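Side-chain contacts in thioesterase (Pseudomonas aeruginosa, PDB 3QY3), which probably hydrolyses the thioester bond of fatty acyl-CoA substrates, as a member of the hotdog-fold thioesterases: residues Ala32-Arg37 with Phe53-Glu58; Trp38-Ser43 with Asn49-Gln54. All coordinates share one frame; numbering follows the deposited sequence.

Contact 1. Residues Ala32-Arg37 with Phe53-Glu58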
ATOM      1  N   ALA A  32      -5.039  15.134 -13.845  1.00 22.32           N
ATOM      2  CA  ALA A  32      -4.041  14.041 -13.799  1.00 21.80           C
ATOM      3  C   ALA A  32      -4.688  12.746 -14.245  1.00 22.53           C
ATOM      4  O   ALA A  32      -5.877  12.516 -13.969  1.00 22.53           O
ATOM      5  CB  ALA A  32      -3.437  13.831 -12.337  1.00 23.52           C
ATOM      6  N   HIS A  33      -3.924  11.902 -14.909  1.00 23.05           N
ATOM      7  CA  HIS A  33      -4.384  10.572 -15.322  1.00 23.04           C
ATOM      8  C   HIS A  33      -3.591   9.539 -14.534  1.00 23.63           C
ATOM      9  O   HIS A  33      -2.368   9.523 -14.622  1.00 24.26           O
ATOM     10  CB  HIS A  33      -4.158  10.353 -16.823  1.00 25.70           C
ATOM     11  CG  HIS A  33      -5.091  11.128 -17.692  1.00 26.64           C
ATOM     12  ND1 HIS A  33      -5.154  10.941 -19.060  1.00 32.82           N
ATOM     13  CD2 HIS A  33      -6.004  12.078 -17.399  1.00 31.09           C
ATOM     14  CE1 HIS A  33      -6.036  11.788 -19.575  1.00 35.45           C
ATOM     15  NE2 HIS A  33      -6.564  12.490 -18.592  1.00 32.38           N
ATOM     16  N   ILE A  34      -4.293   8.703 -13.768  1.00 21.13           N
ATOM     17  CA  ILE A  34      -3.638   7.835 -12.789  1.00 20.19           C
ATOM     18  C   ILE A  34      -4.080   6.402 -13.115  1.00 20.07           C
ATOM     19  O   ILE A  34      -5.223   6.004 -12.776  1.00 19.41           O
ATOM     20  CB  ILE A  34      -4.003   8.141 -11.310  1.00 20.72           C
ATOM     21  CG1 ILE A  34      -3.891   9.653 -10.894  1.00 22.95           C
ATOM     22  CG2 ILE A  34      -3.183   7.169 -10.369  1.00 18.44           C
ATOM     23  CD1 ILE A  34      -2.526  10.242 -10.975  1.00 27.36           C
ATOM     24  N   PRO A  35      -3.187   5.613 -13.729  1.00 19.26           N
ATOM     25  CA  PRO A  35      -3.575   4.221 -13.975  1.00 20.06           C
ATOM     26  C   PRO A  35      -3.811   3.475 -12.682  1.00 18.93           C
ATOM     27  O   PRO A  35      -2.981   3.555 -11.745  1.00 18.42           O
ATOM     28  CB  PRO A  35      -2.365   3.637 -14.741  1.00 21.64           C
ATOM     29  CG  PRO A  35      -1.684   4.834 -15.341  1.00 23.61           C
ATOM     30  CD  PRO A  35      -1.894   5.950 -14.380  1.00 21.55           C
ATOM     31  N   VAL A  36      -4.852   2.662 -12.687  1.00 17.40           N
ATOM     32  CA  VAL A  36      -5.168   1.750 -11.591  1.00 18.00           C
ATOM     33  C   VAL A  36      -4.336   0.503 -11.692  1.00 18.60           C
ATOM     34  O   VAL A  36      -4.170  -0.044 -12.780  1.00 21.23           O
ATOM     35  CB  VAL A  36      -6.667   1.379 -11.604  1.00 17.64           C
ATOM     36  CG1 VAL A  36      -7.007   0.335 -10.538  1.00 18.52           C
ATOM     37  CG2 VAL A  36      -7.506   2.666 -11.369  1.00 15.62           C
ATOM     38  N   ARG A  37      -3.819   0.049 -10.566  1.00 17.35           N
ATOM     39  CA  ARG A  37      -3.033  -1.162 -10.481  1.00 17.25           C
ATOM     40  C   ARG A  37      -3.909  -2.243  -9.931  1.00 16.86           C
ATOM     41  O   ARG A  37      -4.819  -1.965  -9.146  1.00 15.63           O
ATOM     42  CB  ARG A  37      -1.827  -0.986  -9.529  1.00 15.13           C
ATOM     43  CG  ARG A  37      -0.769  -0.043 -10.052  1.00 16.74           C
ATOM     44  CD  ARG A  37       0.227   0.278  -8.911  1.00 15.53           C
ATOM     45  NE  ARG A  37       1.147   1.345  -9.265  1.00 16.43           N
ATOM     46  CZ  ARG A  37       1.959   1.939  -8.401  1.00 18.63           C
ATOM     47  NH1 ARG A  37       1.996   1.575  -7.116  0.50  9.90           N
ATOM     48  NH2 ARG A  37       2.724   2.959  -8.823  1.00 17.35           N
ATOM     49  N   PHE A  53      -7.411   8.168  -2.059  1.00 16.40           N
ATOM     50  CA  PHE A  53      -6.581   9.231  -1.473  1.00 16.63           C
ATOM     51  C   PHE A  53      -5.161   9.286  -1.983  1.00 17.86           C
ATOM     52  O   PHE A  53      -4.583  10.381  -2.064  1.00 16.23           O
ATOM     53  CB  PHE A  53      -6.656   9.150   0.044  1.00 16.81           C
ATOM     54  CG  PHE A  53      -8.032   9.452   0.599  1.00 18.97           C
ATOM     55  CD1 PHE A  53      -8.542  10.724   0.605  1.00 17.59           C
ATOM     56  CD2 PHE A  53      -8.819   8.427   1.066  1.00 19.62           C
ATOM     57  CE1 PHE A  53      -9.833  11.006   1.133  1.00 20.67           C
ATOM     58  CE2 PHE A  53     -10.079   8.685   1.522  1.00 20.37           C
ATOM     59  CZ  PHE A  53     -10.583   9.984   1.595  1.00 20.97           C
ATOM     60  N   GLN A  54      -4.663   8.119  -2.413  1.00 17.38           N
ATOM     61  CA  GLN A  54      -3.367   8.074  -3.080  1.00 17.21           C
ATOM     62  C   GLN A  54      -3.477   8.689  -4.457  1.00 15.84           C
ATOM     63  O   GLN A  54      -2.530   9.365  -4.915  1.00 16.27           O
ATOM     64  CB  GLN A  54      -2.817   6.662  -3.155  1.00 16.16           C
ATOM     65  CG  GLN A  54      -1.467   6.609  -3.749  1.00 18.38           C
ATOM     66  CD  GLN A  54      -0.717   5.277  -3.516  1.00 21.99           C
ATOM     67  OE1 GLN A  54      -0.800   4.321  -4.313  1.00 19.61           O
ATOM     68  NE2 GLN A  54       0.059   5.225  -2.413  1.00 21.56           N
ATOM     69  N   TYR A  55      -4.568   8.379  -5.160  1.00 16.04           N
ATOM     70  CA  TYR A  55      -4.806   9.011  -6.457  1.00 16.13           C
ATOM     71  C   TYR A  55      -4.861  10.524  -6.367  1.00 16.71           C
ATOM     72  O   TYR A  55      -4.187  11.242  -7.162  1.00 16.77           O
ATOM     73  CB  TYR A  55      -6.072   8.460  -7.129  1.00 17.20           C
ATOM     74  CG  TYR A  55      -6.174   6.962  -7.326  1.00 16.60           C
ATOM     75  CD1 TYR A  55      -5.072   6.158  -7.335  1.00 17.19           C
ATOM     76  CD2 TYR A  55      -7.407   6.369  -7.568  1.00 18.34           C
ATOM     77  CE1 TYR A  55      -5.164   4.732  -7.474  1.00 17.17           C
ATOM     78  CE2 TYR A  55      -7.504   4.991  -7.797  1.00 17.79           C
ATOM     79  CZ  TYR A  55      -6.380   4.195  -7.766  1.00 17.42           C
ATOM     80  OH  TYR A  55      -6.587   2.853  -7.936  1.00 17.17           O
ATOM     81  N   LEU A  56      -5.563  11.012  -5.344  1.00 16.79           N
ATOM     82  CA  LEU A  56      -5.682  12.470  -5.096  1.00 17.65           C
ATOM     83  C   LEU A  56      -4.322  13.067  -4.732  1.00 17.02           C
ATOM     84  O   LEU A  56      -3.916  14.106  -5.255  1.00 17.67           O
ATOM     85  CB  LEU A  56      -6.693  12.750  -3.999  1.00 17.32           C
ATOM     86  CG  LEU A  56      -8.131  12.444  -4.391  1.00 20.13           C
ATOM     87  CD1 LEU A  56      -8.981  12.492  -3.117  1.00 19.61           C
ATOM     88  CD2 LEU A  56      -8.693  13.377  -5.463  1.00 20.31           C
ATOM     89  N   GLU A  57      -3.556  12.347  -3.883  1.00 15.68           N
ATOM     90  CA  GLU A  57      -2.192  12.752  -3.596  1.00 16.55           C
ATOM     91  C   GLU A  57      -1.318  12.845  -4.820  1.00 17.06           C
ATOM     92  O   GLU A  57      -0.623  13.852  -4.999  1.00 17.55           O
ATOM     93  CB  GLU A  57      -1.546  11.737  -2.639  1.00 16.88           C
ATOM     94  CG  GLU A  57      -0.112  11.991  -2.286  1.00 17.60           C
ATOM     95  CD  GLU A  57       0.394  10.863  -1.451  1.00 18.68           C
ATOM     96  OE1 GLU A  57       0.651   9.783  -2.023  1.00 17.36           O
ATOM     97  OE2 GLU A  57       0.444  10.997  -0.232  1.00 19.12           O
ATOM     98  N   GLU A  58      -1.372  11.829  -5.681  1.00 17.83           N
ATOM     99  CA  GLU A  58      -0.592  11.849  -6.927  1.00 19.07           C
ATOM    100  C   GLU A  58      -0.944  13.060  -7.809  1.00 18.30           C
ATOM    101  O   GLU A  58      -0.051  13.719  -8.360  1.00 18.41           O
ATOM    102  CB  GLU A  58      -0.734  10.543  -7.670  1.00 19.60           C
ATOM    103  CG  GLU A  58       0.248  10.469  -8.819  1.00 19.04           C
ATOM    104  CD  GLU A  58       1.729  10.430  -8.359  1.00 20.92           C
ATOM    105  OE1 GLU A  58       1.979  10.159  -7.147  1.00 21.62           O
ATOM    106  OE2 GLU A  58       2.606  10.635  -9.215  1.00 22.12           O
TER

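Contact 2. Residues Trp38-Ser43 with Asn49-Gln54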
ATOM      1  N   TRP A  38      -3.671  -3.478 -10.367  1.00 15.46           N
ATOM      2  CA  TRP A  38      -4.514  -4.609  -9.965  1.00 15.78           C
ATOM      3  C   TRP A  38      -4.485  -4.715  -8.451  1.00 17.38           C
ATOM      4  O   TRP A  38      -5.494  -4.977  -7.798  1.00 17.43           O
ATOM      5  CB  TRP A  38      -4.005  -5.865 -10.635  1.00 18.01           C
ATOM      6  CG  TRP A  38      -4.856  -7.088 -10.380  1.00 16.78           C
ATOM      7  CD1 TRP A  38      -5.934  -7.502 -11.116  1.00 20.51           C
ATOM      8  CD2 TRP A  38      -4.714  -7.983  -9.310  1.00 17.35           C
ATOM      9  NE1 TRP A  38      -6.474  -8.631 -10.568  1.00 20.92           N
ATOM     10  CE2 TRP A  38      -5.739  -8.956  -9.447  1.00 19.00           C
ATOM     11  CE3 TRP A  38      -3.790  -8.108  -8.261  1.00 19.46           C
ATOM     12  CZ2 TRP A  38      -5.849 -10.058  -8.586  1.00 19.92           C
ATOM     13  CZ3 TRP A  38      -3.941  -9.205  -7.361  1.00 23.32           C
ATOM     14  CH2 TRP A  38      -4.979 -10.135  -7.524  1.00 20.07           C
ATOM     15  N   GLY A  39      -3.306  -4.493  -7.869  1.00 16.46           N
ATOM     16  CA  GLY A  39      -3.118  -4.586  -6.385  1.00 15.70           C
ATOM     17  C   GLY A  39      -3.786  -3.455  -5.632  1.00 17.46           C
ATOM     18  O   GLY A  39      -3.748  -3.475  -4.400  1.00 17.52           O
ATOM     19  N   ASP A  40      -4.313  -2.453  -6.325  1.00 15.94           N
ATOM     20  CA  ASP A  40      -5.108  -1.412  -5.682  1.00 16.53           C
ATOM     21  C   ASP A  40      -6.506  -1.946  -5.173  1.00 16.30           C
ATOM     22  O   ASP A  40      -7.156  -1.278  -4.315  1.00 17.87           O
ATOM     23  CB  ASP A  40      -5.408  -0.251  -6.622  1.00 16.11           C
ATOM     24  CG  ASP A  40      -4.194   0.619  -6.971  1.00 14.79           C
ATOM     25  OD1 ASP A  40      -3.143   0.516  -6.329  1.00 19.83           O
ATOM     26  OD2 ASP A  40      -4.356   1.367  -7.944  1.00 17.76           O
HETATM   27  N   MSE A  41      -6.997  -3.059  -5.759  1.00 17.63           N
HETATM   28  CA  MSE A  41      -8.247  -3.676  -5.374  1.00 16.83           C
HETATM   29  C   MSE A  41      -8.173  -4.440  -4.084  1.00 18.97           C
HETATM   30  O   MSE A  41      -7.099  -4.983  -3.703  1.00 19.14           O
HETATM   31  CB  MSE A  41      -8.768  -4.570  -6.498  1.00 18.43           C
HETATM   32  CG  MSE A  41      -9.048  -3.759  -7.693  1.00 18.07           C
HETATM   33 SE   MSE A  41     -10.078  -4.757  -9.067  0.65 24.17          SE
HETATM   34  CE  MSE A  41      -8.785  -6.109  -9.508  1.00 19.06           C
ATOM     35  N   ASP A  42      -9.306  -4.500  -3.396  1.00 17.87           N
ATOM     36  CA  ASP A  42      -9.404  -5.281  -2.151  1.00 17.08           C
ATOM     37  C   ASP A  42     -10.272  -6.487  -2.428  1.00 18.54           C
ATOM     38  O   ASP A  42     -10.673  -6.766  -3.590  1.00 18.34           O
ATOM     39  CB  ASP A  42      -9.952  -4.412  -1.000  1.00 17.70           C
ATOM     40  CG  ASP A  42     -11.273  -3.771  -1.299  1.00 18.31           C
ATOM     41  OD1 ASP A  42     -12.072  -4.329  -2.100  1.00 21.98           O
ATOM     42  OD2 ASP A  42     -11.493  -2.708  -0.677  1.00 19.56           O
ATOM     43  N   SER A  43     -10.631  -7.197  -1.362  1.00 19.02           N
ATOM     44  CA  SER A  43     -11.360  -8.422  -1.511  1.00 21.83           C
ATOM     45  C   SER A  43     -12.783  -8.209  -2.094  1.00 23.34           C
ATOM     46  O   SER A  43     -13.428  -9.206  -2.470  1.00 23.47           O
ATOM     47  CB  SER A  43     -11.338  -9.234  -0.164  1.00 22.13           C
ATOM     48  OG  SER A  43     -12.088  -8.558   0.786  1.00 25.98           O
ATOM     49  N   ASN A  49     -11.091   1.645  -0.917  1.00 17.43           N
ATOM     50  CA  ASN A  49     -11.453   3.045  -0.683  1.00 19.02           C
ATOM     51  C   ASN A  49     -10.312   3.908  -0.283  1.00 19.36           C
ATOM     52  O   ASN A  49     -10.274   5.098  -0.655  1.00 20.97           O
ATOM     53  CB  ASN A  49     -12.496   3.115   0.370  1.00 20.00           C
ATOM     54  CG  ASN A  49     -13.796   2.761  -0.158  1.00 27.21           C
ATOM     55  OD1 ASN A  49     -13.978   2.664  -1.391  1.00 33.00           O
ATOM     56  ND2 ASN A  49     -14.698   2.435   0.738  1.00 37.35           N
ATOM     57  N   THR A  50      -9.340   3.370   0.438  1.00 17.82           N
ATOM     58  CA  THR A  50      -8.099   4.103   0.815  0.60 18.57           C
ATOM     59  C   THR A  50      -7.313   4.638  -0.387  1.00 19.19           C
ATOM     60  O   THR A  50      -6.711   5.721  -0.343  1.00 18.98           O
ATOM     61  CB  THR A  50      -7.140   3.170   1.676  0.60 19.05           C
ATOM     62  OG1 THR A  50      -7.836   2.756   2.854  0.60 20.47           O
ATOM     63  CG2 THR A  50      -5.824   3.897   2.084  0.60 20.26           C
ATOM     64  N   LEU A  51      -7.251   3.823  -1.452  1.00 18.64           N
ATOM     65  CA  LEU A  51      -6.433   4.124  -2.618  1.00 18.21           C
ATOM     66  C   LEU A  51      -6.868   5.431  -3.343  1.00 17.86           C
ATOM     67  O   LEU A  51      -6.047   6.068  -3.972  1.00 16.23           O
ATOM     68  CB  LEU A  51      -6.347   2.940  -3.584  1.00 18.44           C
ATOM     69  CG  LEU A  51      -5.146   2.003  -3.402  1.00 21.87           C
ATOM     70  CD1 LEU A  51      -3.822   2.745  -3.882  1.00 22.42           C
ATOM     71  CD2 LEU A  51      -5.048   1.554  -1.967  1.00 19.45           C
ATOM     72  N   TYR A  52      -8.129   5.835  -3.225  1.00 16.56           N
ATOM     73  CA  TYR A  52      -8.564   7.077  -3.860  1.00 17.52           C
ATOM     74  C   TYR A  52      -7.801   8.260  -3.327  1.00 17.35           C
ATOM     75  O   TYR A  52      -7.458   9.186  -4.062  1.00 18.99           O
ATOM     76  CB  TYR A  52     -10.049   7.306  -3.679  1.00 16.09           C
ATOM     77  CG  TYR A  52     -10.868   6.317  -4.503  1.00 18.02           C
ATOM     78  CD1 TYR A  52     -10.984   6.437  -5.874  1.00 20.50           C
ATOM     79  CD2 TYR A  52     -11.363   5.200  -3.941  1.00 19.95           C
ATOM     80  CE1 TYR A  52     -11.683   5.506  -6.622  1.00 23.36           C
ATOM     81  CE2 TYR A  52     -12.089   4.262  -4.652  1.00 23.02           C
ATOM     82  CZ  TYR A  52     -12.221   4.427  -6.036  1.00 24.21           C
ATOM     83  OH  TYR A  52     -12.940   3.474  -6.736  1.00 24.48           O
ATOM     84  N   PHE A  53      -7.411   8.168  -2.059  1.00 16.40           N
ATOM     85  CA  PHE A  53      -6.581   9.231  -1.473  1.00 16.63           C
ATOM     86  C   PHE A  53      -5.161   9.286  -1.983  1.00 17.86           C
ATOM     87  O   PHE A  53      -4.583  10.381  -2.064  1.00 16.23           O
ATOM     88  CB  PHE A  53      -6.656   9.150   0.044  1.00 16.81           C
ATOM     89  CG  PHE A  53      -8.032   9.452   0.599  1.00 18.97           C
ATOM     90  CD1 PHE A  53      -8.542  10.724   0.605  1.00 17.59           C
ATOM     91  CD2 PHE A  53      -8.819   8.427   1.066  1.00 19.62           C
ATOM     92  CE1 PHE A  53      -9.833  11.006   1.133  1.00 20.67           C
ATOM     93  CE2 PHE A  53     -10.079   8.685   1.522  1.00 20.37           C
ATOM     94  CZ  PHE A  53     -10.583   9.984   1.595  1.00 20.97           C
ATOM     95  N   GLN A  54      -4.663   8.119  -2.413  1.00 17.38           N
ATOM     96  CA  GLN A  54      -3.367   8.074  -3.080  1.00 17.21           C
ATOM     97  C   GLN A  54      -3.477   8.689  -4.457  1.00 15.84           C
ATOM     98  O   GLN A  54      -2.530   9.365  -4.915  1.00 16.27           O
ATOM     99  CB  GLN A  54      -2.817   6.662  -3.155  1.00 16.16           C
ATOM    100  CG  GLN A  54      -1.467   6.609  -3.749  1.00 18.38           C
ATOM    101  CD  GLN A  54      -0.717   5.277  -3.516  1.00 21.99           C
ATOM    102  OE1 GLN A  54      -0.800   4.321  -4.313  1.00 19.61           O
ATOM    103  NE2 GLN A  54       0.059   5.225  -2.413  1.00 21.56           N
TER
HETATM  104  O   HOH W   1     -12.845  -0.532  -0.103  1.00 20.80           O

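Contact 1. Residues Ala32-Arg37 with Phe53-Glu58
I34 meets the helix with both of its branches. With chi1 at -49°, CG1 lies beside the backbone N and CG2 anti to it; CG2 is 3.7 Å from Y55 CD1, at an oblique slant to the ring. The other branch folds back at chi2 and carries CD1 past the Y55 backbone to E58, where it sits 3.5 Å from E58 CG and 3.8 Å from E58 CB. E58 thus lends only its aliphatic part here. Its chain bends at chi2 (66°) and takes the carboxylate away from the strand to the second subunit, where OE1 accepts from W38 N and OE2 bonds H93 NE2.

Further along, V36 receives the far end of the Y55 ring. Both of its methyls, CG1 and CG2, are 3.6 Å from Y55 OH, and CG2 is 4.1 Å from CZ. The phenol oxygen lies against the two V36 methyls and is hydrogen-bonded to D40 OD2 in the same chain. V47 and V97 also touch the Y55 side chain, so contacts at several points and the bond at its tip together hold the ring.

The strand containing I34 pairs with strand 96-106, and the long helix 51-66 runs against the sheet. This is the hotdog fold, in which a curved antiparallel sheet wraps round a central helix.

Contact 2. Residues Trp38-Ser43 with Asn49-Gln54
The turn that leads into the long central helix of the hotdog fold is joined here to the loop that follows the first strand. Residues 38-40 form a short 3-10 turn, and D40 faces the start of the helix, where L51 comes to meet it. The two side chains cross at about a right angle. L51 CD1 is 3.4 Å from D40 OD1 and 3.8 Å from D40 CG, while L51 CG lies 3.9 Å from D40 CB, so the leucine lies against CB, CG and the OD1 side of the carboxylate. L51 chi1, -94°, is rotated well beyond the staggered -60° position, which may reflect the fit against D40.

The D40 carboxylate has its polar partners elsewhere. With CG turned anti to its own carbonyl carbon (chi1 -70°), OD2 accepts from the backbone N of R37 and bonds the hydroxyl of Y55; it also makes a salt bridge to R37 NH2 of the second subunit. A backbone hydrogen bond between D40 and N48 ties the loop to the residue just before N49. L51 packs on R37 of that same second subunit, which brings the second subunit close to this contact.

At the other end, D42 and N49 are linked through solvent. OD1 of D42 accepts from Y44 N within the loop. OD2 remains 4.4 Å from N49 N, too far for a direct bond. A single water fills the gap: it donates to D42 OD2 at 2.6 Å and accepts from N49 N at 2.9 Å.

In the fold
Along the chain, strand 28-35 runs into the 32-37 segment of contact 1, the 38-43 loop of contact 2 follows directly, and both contacts then close on helix 51-66, sharing F53 and Q54. Contact 2 takes the start of the helix and contact 1 the next turns, with centres about 10 Å apart on the same side of the chain's centre. They are coupled by Y55 OH and D40 OD2, 2.7 Å apart in a probable hydrogen bond. Both also reach the second subunit, so the strand end, loop and helix start that pack within the chain also lie at its interface with the second subunit.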